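PDB 5YS9: acyl-coenzyme A oxidase 3 from Yarrowia lipolytica, which oxidises short- to long-chain acyl-CoA substrates to trans-2-enoyl-CoA with FAD as cofactor and molecular oxygen as electron acceptor, releasing hydrogen peroxide in peroxisomal beta-oxidation. Local coordinates for residues G395-S407 with S472-V486. Numbering follows the deposited sequence.
Sequences GKAIVDLKELFAS and SCLGHRKGKPLGSSV
The backbones come closest where Gly483, in the loop that follows helix 458-477, lies against helix 391-428 at Asp400, their CA atoms 4.2 Å apart. That closeness depends on a missing side chain: a CB on Gly483 would point at helix 391-428 and collide with Glu403 CG and Val399 O. Instead Gly483 CA faces Val399 O in a CA-H...O contact of 3.6 Å, with Val399 CG2 and Glu403 CG packed around it. One residue on, Ser484 N donates to Asp400 OD1 (2.7 Å), reaching the oxygen from above the carboxylate plane, 49° out of it. With CG anti to the carbonyl carbon (chi1 -77°), the carboxylate of Asp400 is swung to the loop, and Ser484 CB rests against it. The contact illustrates how a helical bundle can hold the chain that leaves one of its helices. Within the C-terminal all-helical part of this acyl-CoA oxidase, helix 458-477 ends in a Schellman motif with Gly479 as its C-prime residue, and the loop after it then crosses to helix 391-428. A bend at chi2 (-69°) brings the carboxylate of Glu403 to the last turns of helix 458-477, where Ser472 OG donates to the syn lone pair of OE2 at 2.5 Å. Val486 CG2 packs on Glu403 CD at 3.7 Å, its side chain crossing the glutamate at about a right angle. Were Glu403 cut back to an alanine, Ser472 OG would be likely to lose its carboxylate acceptor, and a gap would probably open beside Val486 and Gly483. Farther along helix 391-428, Ser485 sits between Leu404 and Ser407: its OG meets Leu404 CD2 at 3.3 Å, while its CB faces Ser407 OG, which is hydrogen-bonded to His557. At the exposed margin, Lys396 lays its aliphatic CD near Pro481 CB, 4.1 Å away.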
ATOM      1  N   GLY A 395       5.509  30.899 -30.689  1.00 73.47           N
ATOM      2  CA  GLY A 395       6.415  30.575 -29.587  1.00 73.91           C
ATOM      3  C   GLY A 395       5.744  30.401 -28.230  1.00 71.56           C
ATOM      4  O   GLY A 395       6.071  29.458 -27.520  1.00 73.40           O
ATOM      5  N   LYS A 396       4.820  31.306 -27.877  1.00 65.46           N
ATOM      6  CA  LYS A 396       4.013  31.173 -26.656  1.00 69.38           C
ATOM      7  C   LYS A 396       3.107  29.928 -26.660  1.00 60.27           C
ATOM      8  O   LYS A 396       2.953  29.284 -25.642  1.00 56.11           O
ATOM      9  CB  LYS A 396       3.146  32.413 -26.375  1.00 74.79           C
ATOM     10  CG  LYS A 396       3.521  33.182 -25.106  1.00 85.07           C
ATOM     11  CD  LYS A 396       4.540  34.307 -25.370  1.00 92.51           C
ATOM     12  CE  LYS A 396       4.379  35.479 -24.397  1.00 92.18           C
ATOM     13  NZ  LYS A 396       3.034  36.125 -24.469  1.00 94.35           N
ATOM     14  N   ALA A 397       2.500  29.642 -27.808  1.00 52.10           N
ATOM     15  CA  ALA A 397       1.592  28.529 -27.968  1.00 55.55           C
ATOM     16  C   ALA A 397       2.352  27.235 -27.873  1.00 57.85           C
ATOM     17  O   ALA A 397       1.837  26.268 -27.328  1.00 61.79           O
ATOM     18  CB  ALA A 397       0.845  28.600 -29.304  1.00 52.61           C
ATOM     19  N   ILE A 398       3.564  27.228 -28.416  1.00 56.30           N
ATOM     20  CA  ILE A 398       4.453  26.090 -28.327  1.00 59.36           C
ATOM     21  C   ILE A 398       4.936  25.847 -26.884  1.00 58.62           C
ATOM     22  O   ILE A 398       4.938  24.686 -26.448  1.00 54.50           O
ATOM     23  CB  ILE A 398       5.651  26.242 -29.306  1.00 65.55           C
ATOM     24  CG1 ILE A 398       5.157  26.133 -30.759  1.00 72.79           C
ATOM     25  CG2 ILE A 398       6.748  25.209 -29.040  1.00 63.46           C
ATOM     26  CD1 ILE A 398       4.383  24.862 -31.086  1.00 76.99           C
ATOM     27  N   VAL A 399       5.363  26.900 -26.168  1.00 51.54           N
ATOM     28  CA  VAL A 399       5.804  26.718 -24.781  1.00 52.76           C
ATOM     29  C   VAL A 399       4.630  26.400 -23.856  1.00 53.03           C
ATOM     30  O   VAL A 399       4.821  25.744 -22.839  1.00 50.80           O
ATOM     31  CB  VAL A 399       6.585  27.903 -24.154  1.00 49.71           C
ATOM     32  CG1 VAL A 399       7.953  28.045 -24.787  1.00 47.78           C
ATOM     33  CG2 VAL A 399       5.778  29.181 -24.227  1.00 53.82           C
ATOM     34  N   ASP A 400       3.441  26.907 -24.179  1.00 53.92           N
ATOM     35  CA  ASP A 400       2.241  26.512 -23.452  1.00 54.79           C
ATOM     36  C   ASP A 400       2.056  25.006 -23.593  1.00 54.93           C
ATOM     37  O   ASP A 400       1.937  24.302 -22.597  1.00 50.13           O
ATOM     38  CB  ASP A 400       1.014  27.302 -23.921  1.00 56.16           C
ATOM     39  CG  ASP A 400       0.981  28.729 -23.355  1.00 56.45           C
ATOM     40  OD1 ASP A 400       1.951  29.086 -22.655  1.00 52.71           O
ATOM     41  OD2 ASP A 400      -0.007  29.478 -23.590  1.00 54.92           O
ATOM     42  N   LEU A 401       2.118  24.519 -24.824  1.00 57.89           N
ATOM     43  CA  LEU A 401       2.110  23.089 -25.075  1.00 60.90           C
ATOM     44  C   LEU A 401       3.295  22.325 -24.410  1.00 57.98           C
ATOM     45  O   LEU A 401       3.088  21.294 -23.743  1.00 49.13           O
ATOM     46  CB  LEU A 401       2.052  22.804 -26.579  1.00 64.26           C
ATOM     47  CG  LEU A 401       1.334  21.481 -26.880  1.00 72.66           C
ATOM     48  CD1 LEU A 401      -0.167  21.733 -26.776  1.00 77.79           C
ATOM     49  CD2 LEU A 401       1.713  20.870 -28.235  1.00 72.00           C
ATOM     50  N   LYS A 402       4.517  22.816 -24.571  1.00 56.18           N
ATOM     51  CA  LYS A 402       5.650  22.171 -23.904  1.00 60.44           C
ATOM     52  C   LYS A 402       5.374  22.043 -22.381  1.00 55.75           C
ATOM     53  O   LYS A 402       5.544  20.967 -21.822  1.00 52.58           O
ATOM     54  CB  LYS A 402       6.998  22.867 -24.209  1.00 68.80           C
ATOM     55  CG  LYS A 402       7.609  22.539 -25.586  1.00 82.31           C
ATOM     56  CD  LYS A 402       8.460  21.258 -25.568  1.00 94.47           C
ATOM     57  CE  LYS A 402       9.024  20.863 -26.935  1.00 93.98           C
ATOM     58  NZ  LYS A 402       8.088  19.985 -27.700  1.00 91.15           N
ATOM     59  N   GLU A 403       4.899  23.104 -21.728  1.00 52.95           N
ATOM     60  CA  GLU A 403       4.782  23.091 -20.273  1.00 52.68           C
ATOM     61  C   GLU A 403       3.611  22.241 -19.794  1.00 48.08           C
ATOM     62  O   GLU A 403       3.684  21.631 -18.732  1.00 35.23           O
ATOM     63  CB  GLU A 403       4.760  24.509 -19.692  1.00 55.50           C
ATOM     64  CG  GLU A 403       6.035  25.333 -19.953  1.00 55.44           C
ATOM     65  CD  GLU A 403       7.302  24.873 -19.225  1.00 58.20           C
ATOM     66  OE1 GLU A 403       7.283  23.871 -18.467  1.00 54.58           O
ATOM     67  OE2 GLU A 403       8.348  25.536 -19.433  1.00 53.64           O
ATOM     68  N   LEU A 404       2.569  22.180 -20.624  1.00 55.07           N
ATOM     69  CA  LEU A 404       1.514  21.161 -20.522  1.00 50.01           C
ATOM     70  C   LEU A 404       2.055  19.721 -20.548  1.00 47.42           C
ATOM     71  O   LEU A 404       1.683  19.015 -19.653  1.00 43.43           O
ATOM     72  CB  LEU A 404       0.407  21.347 -21.555  1.00 56.95           C
ATOM     73  CG  LEU A 404      -0.959  21.853 -21.074  1.00 65.90           C
ATOM     74  CD1 LEU A 404      -1.717  20.791 -20.295  1.00 63.90           C
ATOM     75  CD2 LEU A 404      -0.840  23.119 -20.234  1.00 71.34           C
ATOM     76  N   PHE A 405       2.907  19.352 -21.475  1.00 47.94           N
ATOM     77  CA  PHE A 405       3.425  18.023 -21.441  1.00 54.12           C
ATOM     78  C   PHE A 405       4.195  17.843 -20.134  1.00 48.13           C
ATOM     79  O   PHE A 405       4.020  16.861 -19.442  1.00 45.74           O
ATOM     80  CB  PHE A 405       4.318  17.797 -22.657  1.00 70.34           C
ATOM     81  CG  PHE A 405       4.830  16.402 -22.777  1.00 85.12           C
ATOM     82  CD1 PHE A 405       3.969  15.327 -22.689  1.00 94.99           C
ATOM     83  CD2 PHE A 405       6.173  16.162 -22.962  1.00 98.51           C
ATOM     84  CE1 PHE A 405       4.440  14.036 -22.789  1.00 98.77           C
ATOM     85  CE2 PHE A 405       6.652  14.876 -23.069  1.00 92.04           C
ATOM     86  CZ  PHE A 405       5.785  13.812 -22.981  1.00 92.52           C
ATOM     87  N   ALA A 406       4.996  18.825 -19.765  1.00 43.77           N
ATOM     88  CA  ALA A 406       5.823  18.714 -18.573  1.00 41.45           C
ATOM     89  C   ALA A 406       5.054  18.592 -17.265  1.00 41.21           C
ATOM     90  O   ALA A 406       5.389  17.793 -16.417  1.00 42.16           O
ATOM     91  CB  ALA A 406       6.784  19.882 -18.507  1.00 39.37           C
ATOM     92  N   SER A 407       4.018  19.399 -17.122  1.00 42.39           N
ATOM     93  CA  SER A 407       3.156  19.413 -15.958  1.00 39.92           C
ATOM     94  C   SER A 407       2.391  18.116 -15.859  1.00 39.99           C
ATOM     95  O   SER A 407       1.969  17.704 -14.807  1.00 38.00           O
ATOM     96  CB  SER A 407       2.205  20.583 -16.050  1.00 40.79           C
ATOM     97  OG  SER A 407       2.552  21.544 -15.092  1.00 51.55           O
ATOM     98  N   SER A 472      13.343  25.459 -17.147  1.00 41.70           N
ATOM     99  CA  SER A 472      12.359  26.514 -17.485  1.00 43.64           C
ATOM    100  C   SER A 472      12.659  27.859 -16.782  1.00 46.26           C
ATOM    101  O   SER A 472      12.577  28.904 -17.407  1.00 44.34           O
ATOM    102  CB  SER A 472      10.941  26.063 -17.156  1.00 41.64           C
ATOM    103  OG  SER A 472      10.485  25.187 -18.158  1.00 42.26           O
ATOM    104  N   CYS A 473      12.988  27.785 -15.487  1.00 44.13           N
ATOM    105  CA  CYS A 473      13.324  28.927 -14.655  1.00 42.46           C
ATOM    106  C   CYS A 473      14.602  29.596 -15.157  1.00 46.36           C
ATOM    107  O   CYS A 473      14.599  30.787 -15.350  1.00 42.67           O
ATOM    108  CB  CYS A 473      13.509  28.477 -13.222  1.00 41.78           C
ATOM    109  SG  CYS A 473      14.000  29.701 -11.955  1.00 42.96           S
ATOM    110  N   LEU A 474      15.665  28.823 -15.385  1.00 50.18           N
ATOM    111  CA  LEU A 474      16.943  29.333 -15.954  1.00 47.84           C
ATOM    112  C   LEU A 474      16.786  29.928 -17.369  1.00 45.03           C
ATOM    113  O   LEU A 474      17.282  31.013 -17.624  1.00 41.70           O
ATOM    114  CB  LEU A 474      18.009  28.229 -15.960  1.00 49.72           C
ATOM    115  CG  LEU A 474      19.457  28.593 -16.295  1.00 53.76           C
ATOM    116  CD1 LEU A 474      20.058  29.728 -15.445  1.00 52.92           C
ATOM    117  CD2 LEU A 474      20.287  27.340 -16.115  1.00 52.72           C
ATOM    118  N   GLY A 475      16.058  29.255 -18.267  1.00 41.80           N
ATOM    119  CA  GLY A 475      15.735  29.840 -19.575  1.00 38.71           C
ATOM    120  C   GLY A 475      14.917  31.137 -19.504  1.00 39.93           C
ATOM    121  O   GLY A 475      15.055  31.990 -20.375  1.00 42.77           O
ATOM    122  N   HIS A 476      14.076  31.292 -18.499  1.00 37.05           N
ATOM    123  CA  HIS A 476      13.392  32.550 -18.280  1.00 39.37           C
ATOM    124  C   HIS A 476      14.340  33.693 -17.921  1.00 41.01           C
ATOM    125  O   HIS A 476      14.201  34.801 -18.398  1.00 36.58           O
ATOM    126  CB  HIS A 476      12.329  32.385 -17.205  1.00 40.02           C
ATOM    127  CG  HIS A 476      11.532  33.620 -16.945  1.00 39.30           C
ATOM    128  ND1 HIS A 476      10.715  34.188 -17.890  1.00 39.88           N
ATOM    129  CD2 HIS A 476      11.431  34.397 -15.847  1.00 43.27           C
ATOM    130  CE1 HIS A 476      10.149  35.266 -17.389  1.00 40.41           C
ATOM    131  NE2 HIS A 476      10.565  35.413 -16.150  1.00 42.19           N
ATOM    132  N   ARG A 477      15.312  33.394 -17.077  1.00 42.28           N
ATOM    133  CA  ARG A 477      16.282  34.362 -16.600  1.00 44.06           C
ATOM    134  C   ARG A 477      17.130  34.869 -17.747  1.00 47.37           C
ATOM    135  O   ARG A 477      17.674  35.953 -17.694  1.00 44.73           O
ATOM    136  CB  ARG A 477      17.165  33.752 -15.526  1.00 42.29           C
ATOM    137  CG  ARG A 477      16.415  33.195 -14.344  1.00 41.40           C
ATOM    138  CD  ARG A 477      17.382  32.933 -13.223  1.00 43.40           C
ATOM    139  NE  ARG A 477      16.729  32.515 -12.005  1.00 45.10           N
ATOM    140  CZ  ARG A 477      17.360  31.977 -10.974  1.00 42.31           C
ATOM    141  NH1 ARG A 477      18.658  31.793 -11.020  1.00 42.87           N
ATOM    142  NH2 ARG A 477      16.690  31.621  -9.902  1.00 43.37           N
ATOM    143  N   LYS A 478      17.260  34.035 -18.766  1.00 49.99           N
ATOM    144  CA  LYS A 478      18.015  34.352 -19.959  1.00 48.86           C
ATOM    145  C   LYS A 478      17.132  34.968 -21.025  1.00 50.15           C
ATOM    146  O   LYS A 478      17.556  35.150 -22.150  1.00 47.27           O
ATOM    147  CB  LYS A 478      18.716  33.114 -20.493  1.00 48.72           C
ATOM    148  CG  LYS A 478      19.842  32.651 -19.596  1.00 51.01           C
ATOM    149  CD  LYS A 478      20.512  31.389 -20.098  1.00 53.43           C
ATOM    150  CE  LYS A 478      21.240  30.688 -18.971  1.00 52.72           C
ATOM    151  NZ  LYS A 478      22.169  29.643 -19.469  1.00 55.37           N
ATOM    152  N   GLY A 479      15.889  35.250 -20.669  1.00 44.96           N
ATOM    153  CA  GLY A 479      15.017  35.971 -21.538  1.00 43.31           C
ATOM    154  C   GLY A 479      14.015  35.154 -22.314  1.00 47.98           C
ATOM    155  O   GLY A 479      13.257  35.749 -23.054  1.00 47.28           O
ATOM    156  N   LYS A 480      13.962  33.819 -22.173  1.00 52.60           N
ATOM    157  CA  LYS A 480      12.872  33.039 -22.854  1.00 55.45           C
ATOM    158  C   LYS A 480      11.500  33.228 -22.150  1.00 50.48           C
ATOM    159  O   LYS A 480      11.446  33.414 -20.933  1.00 49.00           O
ATOM    160  CB  LYS A 480      13.200  31.539 -23.000  1.00 57.84           C
ATOM    161  CG  LYS A 480      14.135  31.224 -24.151  1.00 60.52           C
ATOM    162  CD  LYS A 480      14.482  29.746 -24.202  1.00 66.11           C
ATOM    163  CE  LYS A 480      15.548  29.457 -25.256  1.00 68.08           C
ATOM    164  NZ  LYS A 480      16.580  28.561 -24.665  1.00 68.94           N
ATOM    165  N   PRO A 481      10.393  33.236 -22.923  1.00 53.22           N
ATOM    166  CA  PRO A 481       9.054  33.300 -22.303  1.00 53.20           C
ATOM    167  C   PRO A 481       8.663  31.996 -21.559  1.00 49.00           C
ATOM    168  O   PRO A 481       9.133  30.915 -21.924  1.00 46.70           O
ATOM    169  CB  PRO A 481       8.128  33.564 -23.498  1.00 56.50           C
ATOM    170  CG  PRO A 481       8.847  32.940 -24.655  1.00 58.80           C
ATOM    171  CD  PRO A 481      10.308  33.183 -24.398  1.00 56.82           C
ATOM    172  N   LEU A 482       7.862  32.130 -20.501  1.00 46.91           N
ATOM    173  CA  LEU A 482       7.385  30.994 -19.716  1.00 46.16           C
ATOM    174  C   LEU A 482       6.043  30.502 -20.218  1.00 48.86           C
ATOM    175  O   LEU A 482       5.116  31.301 -20.443  1.00 49.87           O
ATOM    176  CB  LEU A 482       7.220  31.351 -18.243  1.00 45.04           C
ATOM    177  CG  LEU A 482       8.500  31.576 -17.437  1.00 45.54           C
ATOM    178  CD1 LEU A 482       8.140  32.231 -16.113  1.00 47.78           C
ATOM    179  CD2 LEU A 482       9.271  30.280 -17.190  1.00 46.93           C
ATOM    180  N   GLY A 483       5.915  29.175 -20.317  1.00 48.85           N
ATOM    181  CA  GLY A 483       4.627  28.562 -20.607  1.00 46.96           C
ATOM    182  C   GLY A 483       3.621  28.880 -19.526  1.00 44.98           C
ATOM    183  O   GLY A 483       3.972  29.105 -18.357  1.00 47.17           O
ATOM    184  N   SER A 484       2.368  28.926 -19.946  1.00 46.75           N
ATOM    185  CA  SER A 484       1.235  29.219 -19.091  1.00 49.00           C
ATOM    186  C   SER A 484       1.277  28.448 -17.749  1.00 52.13           C
ATOM    187  O   SER A 484       0.980  29.019 -16.693  1.00 51.35           O
ATOM    188  CB  SER A 484      -0.044  28.892 -19.865  1.00 49.97           C
ATOM    189  OG  SER A 484      -1.168  28.876 -19.008  1.00 58.27           O
ATOM    190  N   SER A 485       1.675  27.173 -17.792  1.00 49.12           N
ATOM    191  CA  SER A 485       1.685  26.326 -16.588  1.00 51.27           C
ATOM    192  C   SER A 485       2.699  26.698 -15.509  1.00 46.17           C
ATOM    193  O   SER A 485       2.556  26.288 -14.388  1.00 46.01           O
ATOM    194  CB  SER A 485       1.881  24.847 -16.967  1.00 56.38           C
ATOM    195  OG  SER A 485       0.786  24.372 -17.707  1.00 50.55           O
ATOM    196  N   VAL A 486       3.719  27.468 -15.844  1.00 49.69           N
ATOM    197  CA  VAL A 486       4.735  27.892 -14.886  1.00 44.69           C
ATOM    198  C   VAL A 486       4.933  29.400 -14.895  1.00 44.23           C
ATOM    199  O   VAL A 486       6.007  29.867 -14.514  1.00 45.71           O
ATOM    200  CB  VAL A 486       6.081  27.168 -15.171  1.00 46.68           C
ATOM    201  CG1 VAL A 486       5.949  25.667 -14.943  1.00 45.87           C
ATOM    202  CG2 VAL A 486       6.583  27.437 -16.589  1.00 45.78           C
TER